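Local coordinates for uncharacterized peroxidase-related protein (PDB 2PFX) that is of unknown function but, as a peroxidase-related member of the AhpD-like carboxymuconolactone decarboxylase family, probably serves as a thiol-dependent oxidoreductase, at residues 21-24 with 25-29; 38-41 with 42-46; 86-89 with 90-94; 106-109 with 110-114; 153-156 with 157-160. One frame throughout, in Å; residues are numbered along the deposited sequence.

Contact 1: residues 21-24 with 25-29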
# COMPACT_ATOMS: atom_id res chain seq x y z
N ASP A 21 19.35 9.91 -42.99
CA ASP A 21 19.97 8.73 -43.55
C ASP A 21 20.55 7.82 -42.46
O ASP A 21 20.36 6.61 -42.56
CB ASP A 21 21.09 9.17 -44.48
CG ASP A 21 20.65 9.57 -45.86
OD1 ASP A 21 19.45 9.58 -46.17
OD2 ASP A 21 21.56 9.87 -46.67
N GLU A 22 21.23 8.39 -41.48
CA GLU A 22 21.82 7.53 -40.44
C GLU A 22 20.80 6.77 -39.62
O GLU A 22 21.05 5.65 -39.14
CB GLU A 22 22.70 8.39 -39.52
CG GLU A 22 24.02 8.75 -40.16
CD GLU A 22 24.80 7.59 -40.75
OE1 GLU A 22 25.34 6.74 -40.00
OE2 GLU A 22 24.88 7.51 -41.99
N THR A 23 19.61 7.33 -39.43
CA THR A 23 18.58 6.62 -38.67
C THR A 23 17.90 5.55 -39.51
O THR A 23 17.59 4.45 -39.06
CB THR A 23 17.54 7.62 -38.14
OG1 THR A 23 18.20 8.65 -37.38
CG2 THR A 23 16.56 6.85 -37.26
N GLN A 24 17.67 5.87 -40.78
CA GLN A 24 17.21 4.92 -41.76
C GLN A 24 18.10 3.67 -41.85
O GLN A 24 17.61 2.55 -41.86
CB GLN A 24 17.15 5.58 -43.16
CG GLN A 24 16.69 4.60 -44.24
CD GLN A 24 15.37 3.96 -43.82
OE1 GLN A 24 14.41 4.70 -43.62
NE2 GLN A 24 15.37 2.64 -43.68
N LYS A 25 19.40 3.94 -41.95
CA LYS A 25 20.42 2.90 -41.99
C LYS A 25 20.38 2.03 -40.74
O LYS A 25 20.46 0.80 -40.78
CB LYS A 25 21.81 3.54 -42.11
CG LYS A 25 22.31 3.77 -43.51
CD LYS A 25 23.56 4.62 -43.54
CE LYS A 25 24.72 3.84 -42.93
NZ LYS A 25 25.99 4.60 -43.05
N TYR A 26 20.25 2.68 -39.60
CA TYR A 26 20.25 1.98 -38.31
C TYR A 26 19.05 1.05 -38.26
O TYR A 26 19.06 -0.11 -37.85
CB TYR A 26 20.21 2.99 -37.16
CG TYR A 26 20.12 2.33 -35.80
CD1 TYR A 26 21.15 1.55 -35.29
CD2 TYR A 26 18.99 2.51 -35.00
CE1 TYR A 26 21.07 0.96 -34.05
CE2 TYR A 26 18.89 1.93 -33.76
CZ TYR A 26 19.93 1.15 -33.29
OH TYR A 26 19.82 0.58 -32.04
N PHE A 27 17.93 1.57 -38.73
CA PHE A 27 16.72 0.76 -38.72
C PHE A 27 16.82 -0.39 -39.69
O PHE A 27 16.23 -1.44 -39.43
CB PHE A 27 15.53 1.67 -39.03
CG PHE A 27 15.06 2.50 -37.84
CD1 PHE A 27 15.71 2.54 -36.62
CD2 PHE A 27 13.91 3.26 -37.99
CE1 PHE A 27 15.26 3.28 -35.56
CE2 PHE A 27 13.42 4.00 -36.93
CZ PHE A 27 14.09 4.00 -35.73
N GLU A 28 17.56 -0.22 -40.78
CA GLU A 28 17.73 -1.39 -41.65
C GLU A 28 18.48 -2.50 -40.93
O GLU A 28 18.24 -3.70 -41.06
CB GLU A 28 18.47 -0.93 -42.91
CG GLU A 28 17.55 -0.18 -43.86
CD GLU A 28 18.24 0.82 -44.75
OE1 GLU A 28 19.48 0.92 -44.73
OE2 GLU A 28 17.49 1.49 -45.48
N ILE A 29 19.44 -2.03 -40.14
CA ILE A 29 20.26 -2.99 -39.39
C ILE A 29 19.43 -3.71 -38.34
O ILE A 29 19.48 -4.94 -38.18
CB ILE A 29 21.45 -2.22 -38.78
CG1 ILE A 29 22.48 -1.69 -39.76
CG2 ILE A 29 22.12 -3.12 -37.76
CD1 ILE A 29 23.54 -2.56 -40.37
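Residues 21-29 form the first turns of helix 21-34, where the amides of Lys25, Tyr26, Phe27 and Glu28 each bond to the carbonyl four residues back, as in Lys25 N to Asp21 O at 2.9 Å. The side chains form two polar pairs and one apolar pair. The Gln24 chain bends at chi2 (53°), and its NE2 donates to Glu28 OE2 at 3.0 Å, approaching from above the carboxylate plane; amide and carboxylate are turned 43° apart. A long neutral amide and an acid one turn later suit each other here, the one giving N-H and the other accepting. Glu22 and Lys25, both exposed to solvent, lie alongside one another, pointing the same way, in a weak salt bridge of 3.3 Å between Glu22 OE2 and Lys25 NZ. The buried flank is apolar: Thr23 CG2 sits almost over the centre of the Phe27 ring, 4.1 Å from its centroid, in a CH-pi contact. This small branched residue thus gives the ring a methyl to rest against. Thr23 also packs on Val48 and Leu51 of helix 48-63, while Tyr26 and Phe27 reach Leu41 of helix 39-44, so the helix lies against both.

Contact 2: residues 38-41 with 42-46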
# COMPACT_ATOMS: atom_id res chain seq x y z
N PRO A 38 11.99 -2.45 -33.34
CA PRO A 38 11.28 -2.28 -32.07
C PRO A 38 10.71 -0.88 -31.93
O PRO A 38 11.35 0.14 -32.16
CB PRO A 38 12.35 -2.56 -31.01
CG PRO A 38 13.25 -3.53 -31.72
CD PRO A 38 13.34 -2.99 -33.13
N ASN A 39 9.45 -0.86 -31.50
CA ASN A 39 8.75 0.42 -31.40
C ASN A 39 9.33 1.40 -30.42
O ASN A 39 9.19 2.61 -30.58
CB ASN A 39 7.27 0.15 -31.04
CG ASN A 39 6.44 -0.19 -32.27
OD1 ASN A 39 6.86 0.01 -33.41
ND2 ASN A 39 5.23 -0.71 -32.07
N VAL A 40 10.01 0.95 -29.35
CA VAL A 40 10.68 1.90 -28.49
C VAL A 40 11.70 2.72 -29.27
O VAL A 40 11.91 3.91 -29.01
CB VAL A 40 11.37 1.18 -27.31
CG1 VAL A 40 12.46 0.25 -27.79
CG2 VAL A 40 11.92 2.21 -26.33
N LEU A 41 12.35 2.09 -30.25
CA LEU A 41 13.31 2.86 -31.03
C LEU A 41 12.62 3.88 -31.92
O LEU A 41 13.12 5.00 -32.05
CB LEU A 41 14.20 1.94 -31.86
CG LEU A 41 15.02 0.93 -31.07
CD1 LEU A 41 15.75 0.02 -32.05
CD2 LEU A 41 15.95 1.65 -30.10
N LYS A 42 11.49 3.50 -32.51
CA LYS A 42 10.74 4.48 -33.31
C LYS A 42 10.30 5.64 -32.44
O LYS A 42 10.17 6.77 -32.91
CB LYS A 42 9.56 3.81 -34.00
CG LYS A 42 9.94 2.62 -34.87
CD LYS A 42 8.72 1.97 -35.52
CE LYS A 42 9.14 1.19 -36.76
NZ LYS A 42 8.13 0.16 -37.10
N ALA A 43 10.07 5.36 -31.16
CA ALA A 43 9.60 6.39 -30.25
C ALA A 43 10.67 7.46 -30.03
O ALA A 43 10.35 8.64 -29.98
CB ALA A 43 9.15 5.77 -28.92
N TYR A 44 11.92 7.02 -29.91
CA TYR A 44 13.01 7.95 -29.68
C TYR A 44 13.55 8.56 -30.96
O TYR A 44 14.29 9.55 -30.91
CB TYR A 44 14.18 7.26 -28.95
CG TYR A 44 13.90 7.13 -27.46
CD1 TYR A 44 13.23 6.02 -26.97
CD2 TYR A 44 14.29 8.12 -26.57
CE1 TYR A 44 12.97 5.91 -25.62
CE2 TYR A 44 14.04 8.01 -25.22
CZ TYR A 44 13.38 6.90 -24.76
OH TYR A 44 13.12 6.78 -23.41
N ALA A 45 13.18 7.94 -32.08
CA ALA A 45 13.73 8.32 -33.37
C ALA A 45 13.34 9.69 -33.90
O ALA A 45 13.86 10.12 -34.94
CB ALA A 45 13.38 7.23 -34.39
N PHE A 46 12.46 10.43 -33.25
CA PHE A 46 12.21 11.80 -33.69
C PHE A 46 13.42 12.70 -33.48
O PHE A 46 13.52 13.79 -34.05
CB PHE A 46 10.99 12.40 -32.98
CG PHE A 46 11.19 12.71 -31.51
CD1 PHE A 46 11.01 11.70 -30.58
CD2 PHE A 46 11.55 13.98 -31.07
CE1 PHE A 46 11.19 11.96 -29.24
CE2 PHE A 46 11.74 14.23 -29.73
CZ PHE A 46 11.56 13.21 -28.81
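Val40 and Tyr44, one turn apart on the short helix 39-44, make the close-packed part of this contact. With CG1 of Val40 held between backbone N and carbonyl carbon (chi1 64°), the other methyl, CG2, turns toward the tyrosine and meets Tyr44 CE1 at 3.9 Å. The same ring presents its edge to the carbonyl of Val40, whose O lies near the ring plane, 3.2 Å from Tyr44 CD1. That oxygen also accepts Tyr44 N at 3.2 Å, so backbone and ring edge of one residue gather on a single carbonyl. A branched, compact valine suits this place because it fills the angle beside a flat ring, and Phe54 stacks on the ring within the chain. Across the subunit boundary Trp159 of the second subunit meets it edge-to-face, while Tyr44 OH bonds to Asn163 of that subunit. A leucine in place of Tyr44 would probably leave Asn163 of the second subunit without this partner and open a gap beside Phe54 and Val40.

The other side is looser. Lys42, partly exposed, runs out as an extended chain, and its CD passes 3.4 Å from Asn39 OD1; the asparagine's ND2 is instead held by Glu7 and the carbonyl of Met181. Here the backbone bond from Lys42 N to Pro38 O is weak, at 3.4 Å. Pro38 stands at the N-cap, a place where a residue lacking an N-H costs the helix nothing. The short helix it leads in belongs to an all-helical, AhpD-like chain and sets its Tyr44 flank into the interface with the second subunit.

Contact 3: residues 86-89 with 90-94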
# COMPACT_ATOMS: atom_id res chain seq x y z
N CYS A 86 4.00 -3.16 -16.82
CA CYS A 86 4.34 -2.55 -18.08
C CYS A 86 4.12 -3.47 -19.26
O CYS A 86 4.93 -4.34 -19.56
CB CYS A 86 5.81 -2.11 -18.06
SG CYS A 86 6.13 -1.16 -19.60
N PHE A 87 3.02 -3.28 -19.98
CA PHE A 87 2.69 -4.07 -21.16
C PHE A 87 3.80 -4.14 -22.20
O PHE A 87 4.11 -5.25 -22.64
CB PHE A 87 1.40 -3.50 -21.81
CG PHE A 87 0.89 -4.31 -22.99
CD1 PHE A 87 0.56 -5.65 -22.92
CD2 PHE A 87 0.76 -3.69 -24.22
CE1 PHE A 87 0.14 -6.35 -24.04
CE2 PHE A 87 0.33 -4.38 -25.33
CZ PHE A 87 0.01 -5.72 -25.26
N TYR A 88 4.37 -3.00 -22.61
CA TYR A 88 5.38 -2.98 -23.65
C TYR A 88 6.50 -3.96 -23.27
O TYR A 88 6.95 -4.79 -24.05
CB TYR A 88 5.96 -1.56 -23.93
CG TYR A 88 7.02 -1.60 -25.02
CD1 TYR A 88 8.37 -1.86 -24.84
CD2 TYR A 88 6.63 -1.35 -26.34
CE1 TYR A 88 9.28 -1.89 -25.85
CE2 TYR A 88 7.54 -1.38 -27.38
CZ TYR A 88 8.86 -1.65 -27.14
OH TYR A 88 9.81 -1.68 -28.12
N CYS A 89 7.01 -3.71 -22.07
CA CYS A 89 8.27 -4.33 -21.67
C CYS A 89 8.01 -5.79 -21.34
O CYS A 89 8.88 -6.63 -21.57
CB CYS A 89 8.84 -3.55 -20.48
SG CYS A 89 9.29 -1.83 -20.88
N LEU A 90 6.82 -6.09 -20.83
CA LEU A 90 6.49 -7.49 -20.51
C LEU A 90 6.45 -8.31 -21.79
O LEU A 90 6.88 -9.46 -21.84
CB LEU A 90 5.19 -7.60 -19.73
CG LEU A 90 5.29 -7.31 -18.23
CD1 LEU A 90 3.94 -7.02 -17.60
CD2 LEU A 90 6.00 -8.49 -17.54
N VAL A 91 5.93 -7.68 -22.84
CA VAL A 91 5.88 -8.35 -24.13
C VAL A 91 7.26 -8.48 -24.77
O VAL A 91 7.62 -9.57 -25.22
CB VAL A 91 4.93 -7.59 -25.08
CG1 VAL A 91 5.06 -8.16 -26.49
CG2 VAL A 91 3.52 -7.64 -24.53
N ALA A 92 7.98 -7.37 -24.80
CA ALA A 92 9.27 -7.35 -25.47
C ALA A 92 10.28 -8.25 -24.76
O ALA A 92 10.98 -9.05 -25.40
CB ALA A 92 9.77 -5.92 -25.60
N HIS A 93 10.36 -8.11 -23.43
CA HIS A 93 11.42 -8.79 -22.67
C HIS A 93 10.98 -10.19 -22.27
O HIS A 93 11.82 -11.10 -22.15
CB HIS A 93 11.79 -7.90 -21.48
CG HIS A 93 12.50 -6.70 -22.01
ND1 HIS A 93 13.79 -6.75 -22.47
CD2 HIS A 93 12.06 -5.43 -22.22
CE1 HIS A 93 14.15 -5.55 -22.91
NE2 HIS A 93 13.13 -4.73 -22.77
N GLY A 94 9.68 -10.40 -22.13
CA GLY A 94 9.13 -11.73 -22.03
C GLY A 94 9.60 -12.62 -23.18
O GLY A 94 10.06 -13.75 -22.98
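Phe87 and Val91 lie alongside each other, pointing the same way, with CG2 of Val91 over the phenylalanine face, 4.1 Å from the ring centroid and 27° off its normal. Tyr88 meets Ala92, CE1 to CB at 4.1 Å, and its hydroxyl reaches the backbone N of Val40. His93 brings its ring edge to the Cys89 side of the turn, CD2 lying 4.1 Å from Cys89 CB, while ND1 bonds to Glu74. With SG beside its own backbone N (chi1 -64°), Cys89 turns its thiol toward that of Cys86, the two SG atoms 3.5 Å apart. Cys86 caps the helix, its SG weakly accepting the amide of Cys89. Two cysteines at the start of a helix, with a histidine one turn on and a glutamate behind it, are consistent with the thiol site of AhpD-like proteins. Leu90 instead wraps the Cys86 carbonyl, its CG 3.3 Å from Cys86 O; an alanine here would probably uncover that oxygen and open a gap toward Ser81 of its own chain and Met112 of the third subunit. Helix 87-101 thus packs on helix 70-84, through Val78 and Ser81, and on helix 155-178, where Asn172 touches Cys86 and Cys89 and Phe168 meets His93.

Contact 4: residues 106-109 with 110-114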
# COMPACT_ATOMS: atom_id res chain seq x y z
N LEU A 106 9.37 -20.51 -18.65
CA LEU A 106 10.11 -19.59 -17.78
C LEU A 106 9.69 -18.15 -18.05
O LEU A 106 9.49 -17.38 -17.11
CB LEU A 106 11.62 -19.70 -17.99
CG LEU A 106 12.50 -18.76 -17.17
CD1 LEU A 106 12.37 -19.11 -15.70
CD2 LEU A 106 13.94 -18.80 -17.65
N GLY A 107 9.54 -17.80 -19.33
CA GLY A 107 9.06 -16.44 -19.61
C GLY A 107 7.72 -16.14 -18.98
O GLY A 107 7.52 -15.03 -18.48
N GLU A 108 6.84 -17.15 -18.99
CA GLU A 108 5.50 -16.89 -18.47
C GLU A 108 5.53 -16.73 -16.97
O GLU A 108 4.86 -15.88 -16.38
CB GLU A 108 4.56 -18.03 -18.90
CG GLU A 108 4.42 -18.12 -20.41
CD GLU A 108 3.68 -16.91 -20.93
OE1 GLU A 108 2.45 -16.88 -20.67
OE2 GLU A 108 4.27 -16.02 -21.59
N MSE A 109 6.32 -17.58 -16.35
CA MSE A 109 6.49 -17.52 -14.91
C MSE A 109 7.01 -16.17 -14.47
O MSE A 109 6.51 -15.62 -13.50
CB MSE A 109 7.44 -18.63 -14.42
CG MSE A 109 6.84 -20.02 -14.45
SE MSE A 109 8.25 -21.33 -14.18
CE MSE A 109 7.05 -22.63 -13.43
N LEU A 110 7.99 -15.60 -15.16
CA LEU A 110 8.56 -14.33 -14.73
C LEU A 110 7.58 -13.19 -14.99
O LEU A 110 7.53 -12.22 -14.25
CB LEU A 110 9.90 -14.07 -15.43
CG LEU A 110 11.01 -15.11 -15.20
CD1 LEU A 110 12.36 -14.63 -15.72
CD2 LEU A 110 11.18 -15.48 -13.74
N VAL A 111 6.81 -13.36 -16.07
CA VAL A 111 5.83 -12.32 -16.41
C VAL A 111 4.74 -12.27 -15.35
O VAL A 111 4.27 -11.19 -14.94
CB VAL A 111 5.25 -12.59 -17.80
CG1 VAL A 111 3.93 -11.87 -18.00
CG2 VAL A 111 6.25 -12.18 -18.86
N MSE A 112 4.33 -13.44 -14.86
CA MSE A 112 3.20 -13.60 -13.97
C MSE A 112 3.51 -13.60 -12.49
O MSE A 112 2.91 -12.87 -11.70
CB MSE A 112 2.48 -14.92 -14.32
CG MSE A 112 1.94 -14.90 -15.77
SE MSE A 112 1.36 -16.64 -16.28
CE MSE A 112 0.52 -16.14 -17.93
N ASN A 113 4.41 -14.44 -12.04
CA ASN A 113 4.79 -14.40 -10.62
C ASN A 113 6.13 -15.12 -10.48
O ASN A 113 6.09 -16.35 -10.46
CB ASN A 113 3.76 -15.06 -9.73
CG ASN A 113 4.19 -15.11 -8.27
OD1 ASN A 113 5.18 -14.51 -7.88
ND2 ASN A 113 3.45 -15.82 -7.42
N TYR A 114 7.23 -14.39 -10.45
CA TYR A 114 8.53 -15.03 -10.58
C TYR A 114 8.83 -16.03 -9.46
O TYR A 114 9.68 -16.92 -9.59
CB TYR A 114 9.62 -13.95 -10.63
CG TYR A 114 10.01 -13.37 -9.30
CD1 TYR A 114 9.26 -12.36 -8.73
CD2 TYR A 114 11.13 -13.83 -8.61
CE1 TYR A 114 9.60 -11.82 -7.50
CE2 TYR A 114 11.48 -13.30 -7.39
CZ TYR A 114 10.72 -12.29 -6.84
OH TYR A 114 11.05 -11.74 -5.63
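Glu108 and Met112 meet one turn apart near the end of helix 104-112, with the terminal methyl CE of Met112 at 3.4 Å from Glu108 OE1. Met112, like Met109, is present as selenomethionine, and its SE lies 3.6 Å from Glu108 O. CG stands beside the backbone N (chi1 -62°) and the rest of the chain stays extended, which carries CE obliquely across the end of the Glu108 side chain. On the other flank Leu106 CD1 touches Leu110 CG at 4.3 Å, a loose apolar contact between two branched ends, and Leu110 CG also rests 3.3 Å from Leu106 O. Val111 puts CG2 at 3.1 Å from Gly107 O; with this methyl anti to its own carbonyl carbon, it comes beside that oxygen.

Behind these contacts stand regular helical bonds. The last, from Asn113 N to Met109 O at 2.8 Å, closes the helix, after which Asn113 leaves helical geometry and its OD1 accepts the amide of Arg115. Farther out, Leu110 packs on Met75 and Val78 of helix 70-84, Tyr114 OH bonds to Asp128, and the carbonyl of Met112 takes Lys85 of the third subunit.

The one acid in this buried group is not left to the hydrocarbon around it. Glu108 OE2 forms a salt bridge with Arg191, and OE1 a long, weak ion pair with Arg191 of the third subunit. Two such guanidinium groups would probably keep the carboxylate ionised, while a bent chain (chi2 -68°) carries it toward them and the methyl of Met112 shields one oxygen.

Contact 5: residues 153-156 with 157-160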
# COMPACT_ATOMS: atom_id res chain seq x y z
N PHE A 153 27.70 -13.27 -6.16
CA PHE A 153 27.86 -11.98 -6.84
C PHE A 153 28.92 -11.12 -6.16
O PHE A 153 28.92 -10.95 -4.94
CB PHE A 153 26.54 -11.21 -6.86
CG PHE A 153 25.46 -11.93 -7.64
CD1 PHE A 153 25.55 -12.02 -9.02
CD2 PHE A 153 24.39 -12.51 -7.00
CE1 PHE A 153 24.55 -12.66 -9.75
CE2 PHE A 153 23.38 -13.13 -7.71
CZ PHE A 153 23.46 -13.20 -9.09
N ASN A 154 29.82 -10.55 -6.96
CA ASN A 154 30.74 -9.58 -6.41
C ASN A 154 30.16 -8.16 -6.53
O ASN A 154 29.02 -7.96 -6.94
CB ASN A 154 32.09 -9.71 -7.08
CG ASN A 154 32.14 -9.29 -8.53
OD1 ASN A 154 31.19 -8.72 -9.05
ND2 ASN A 154 33.27 -9.58 -9.18
N ASP A 155 30.93 -7.15 -6.15
CA ASP A 155 30.34 -5.82 -6.03
C ASP A 155 30.08 -5.23 -7.42
O ASP A 155 29.14 -4.46 -7.57
CB ASP A 155 31.22 -4.89 -5.23
CG ASP A 155 31.04 -5.03 -3.74
OD1 ASP A 155 30.31 -5.94 -3.29
OD2 ASP A 155 31.63 -4.21 -3.00
N ARG A 156 30.89 -5.62 -8.39
CA ARG A 156 30.61 -5.17 -9.75
C ARG A 156 29.30 -5.77 -10.20
O ARG A 156 28.50 -5.14 -10.88
CB ARG A 156 31.78 -5.55 -10.65
CG ARG A 156 31.55 -5.39 -12.12
CD ARG A 156 31.19 -3.99 -12.65
NE ARG A 156 30.40 -4.30 -13.87
CZ ARG A 156 30.89 -4.57 -15.07
NH1 ARG A 156 32.18 -4.54 -15.34
NH2 ARG A 156 30.07 -4.86 -16.07
N ASP A 157 29.04 -7.02 -9.84
CA ASP A 157 27.81 -7.67 -10.23
C ASP A 157 26.60 -6.96 -9.61
O ASP A 157 25.57 -6.79 -10.27
CB ASP A 157 27.81 -9.12 -9.76
CG ASP A 157 28.85 -9.98 -10.43
OD1 ASP A 157 29.40 -9.56 -11.47
OD2 ASP A 157 29.10 -11.08 -9.91
N ILE A 158 26.71 -6.60 -8.35
CA ILE A 158 25.63 -5.90 -7.65
C ILE A 158 25.34 -4.58 -8.34
O ILE A 158 24.20 -4.19 -8.58
CB ILE A 158 25.99 -5.71 -6.16
CG1 ILE A 158 26.29 -7.03 -5.46
CG2 ILE A 158 24.89 -4.95 -5.46
CD1 ILE A 158 26.52 -6.92 -3.96
N TRP A 159 26.40 -3.87 -8.72
CA TRP A 159 26.25 -2.63 -9.48
C TRP A 159 25.46 -2.84 -10.77
O TRP A 159 24.56 -2.09 -11.16
CB TRP A 159 27.61 -2.04 -9.83
CG TRP A 159 27.52 -0.80 -10.66
CD1 TRP A 159 27.65 -0.67 -12.01
CD2 TRP A 159 27.26 0.53 -10.16
NE1 TRP A 159 27.50 0.64 -12.39
CE2 TRP A 159 27.26 1.40 -11.26
CE3 TRP A 159 27.04 1.06 -8.89
CZ2 TRP A 159 27.04 2.77 -11.13
CZ3 TRP A 159 26.82 2.41 -8.74
CH2 TRP A 159 26.83 3.25 -9.87
N ASP A 160 25.82 -3.91 -11.49
CA ASP A 160 25.09 -4.27 -12.69
C ASP A 160 23.64 -4.63 -12.40
O ASP A 160 22.75 -4.26 -13.16
CB ASP A 160 25.79 -5.44 -13.37
CG ASP A 160 27.11 -5.10 -14.03
OD1 ASP A 160 27.45 -3.89 -13.99
OD2 ASP A 160 27.80 -6.01 -14.57
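Arg156 reaches forward along the first turn of helix 155-178 to Asp160. Its CB lies beside the next amide, and CG leaves opposite the backbone N (chi1 169°). A bend at chi2 (59°) then swings the chain along the helix, bringing CD to 4.0 Å from Asp160 OD1. NE donates to that oxygen at 3.0 Å in a nearly straight bond, on the syn side but well out of the carboxylate plane, by 31°. The carboxylate is met at the edge of the guanidinium, the two planes being steeply inclined to each other. NH2 is placed to complete the salt bridge with the second oxygen, OD2, whose position is less certain, and NH1 goes on to a salt bridge with Glu65. Arginine suits this place because its separate N-H groups can serve two acids at once.

The helix start is held differently. Asp157 OD2 accepts Asn154 N at 3.1 Å, the half of a capping box in which the N-cap amide gives to the side chain three residues on. Outside it, Phe153 CB approaches Ile158 CG1 at 4.4 Å, a loose hydrophobic staple joining the residue before the N-cap to the fourth one after it. The phenylalanine ring also stands almost perpendicular to the Asp157 carboxylate, CD1 to CB at 3.8 Å.

Asp155, just after the N-cap, accepts the amide of Asp12 of the second subunit. Phe153 and Ile158 settle on Leu148 of helix 142-150, Phe153 also on Met126 of helix 121-136, and Trp159 turns to the second subunit, where Phe46 meets it edge-to-face.

Contacts 1 to 4 form a touching series. Contact 1 leans on contact 2, with Phe27 CZ 3.6 Å from Ala45 CB. Contact 2 is tied to contact 3 by a probable hydrogen bond of 2.9 Å between Val40 N and Tyr88 OH, and contact 3 packs on contact 4 through Leu90 CD2 and Val111 CG2 at 3.9 Å. Contact 3 holds the cysteine pair that probably marks the reactive site, its centre about 7 Å from the centre of the chain, the nearest of the five. Contact 5 stands apart, its nearest atoms about 12 Å from contact 4, yet it meets contact 2 of the second subunit. Contacts 3 and 4 both also touch the third subunit.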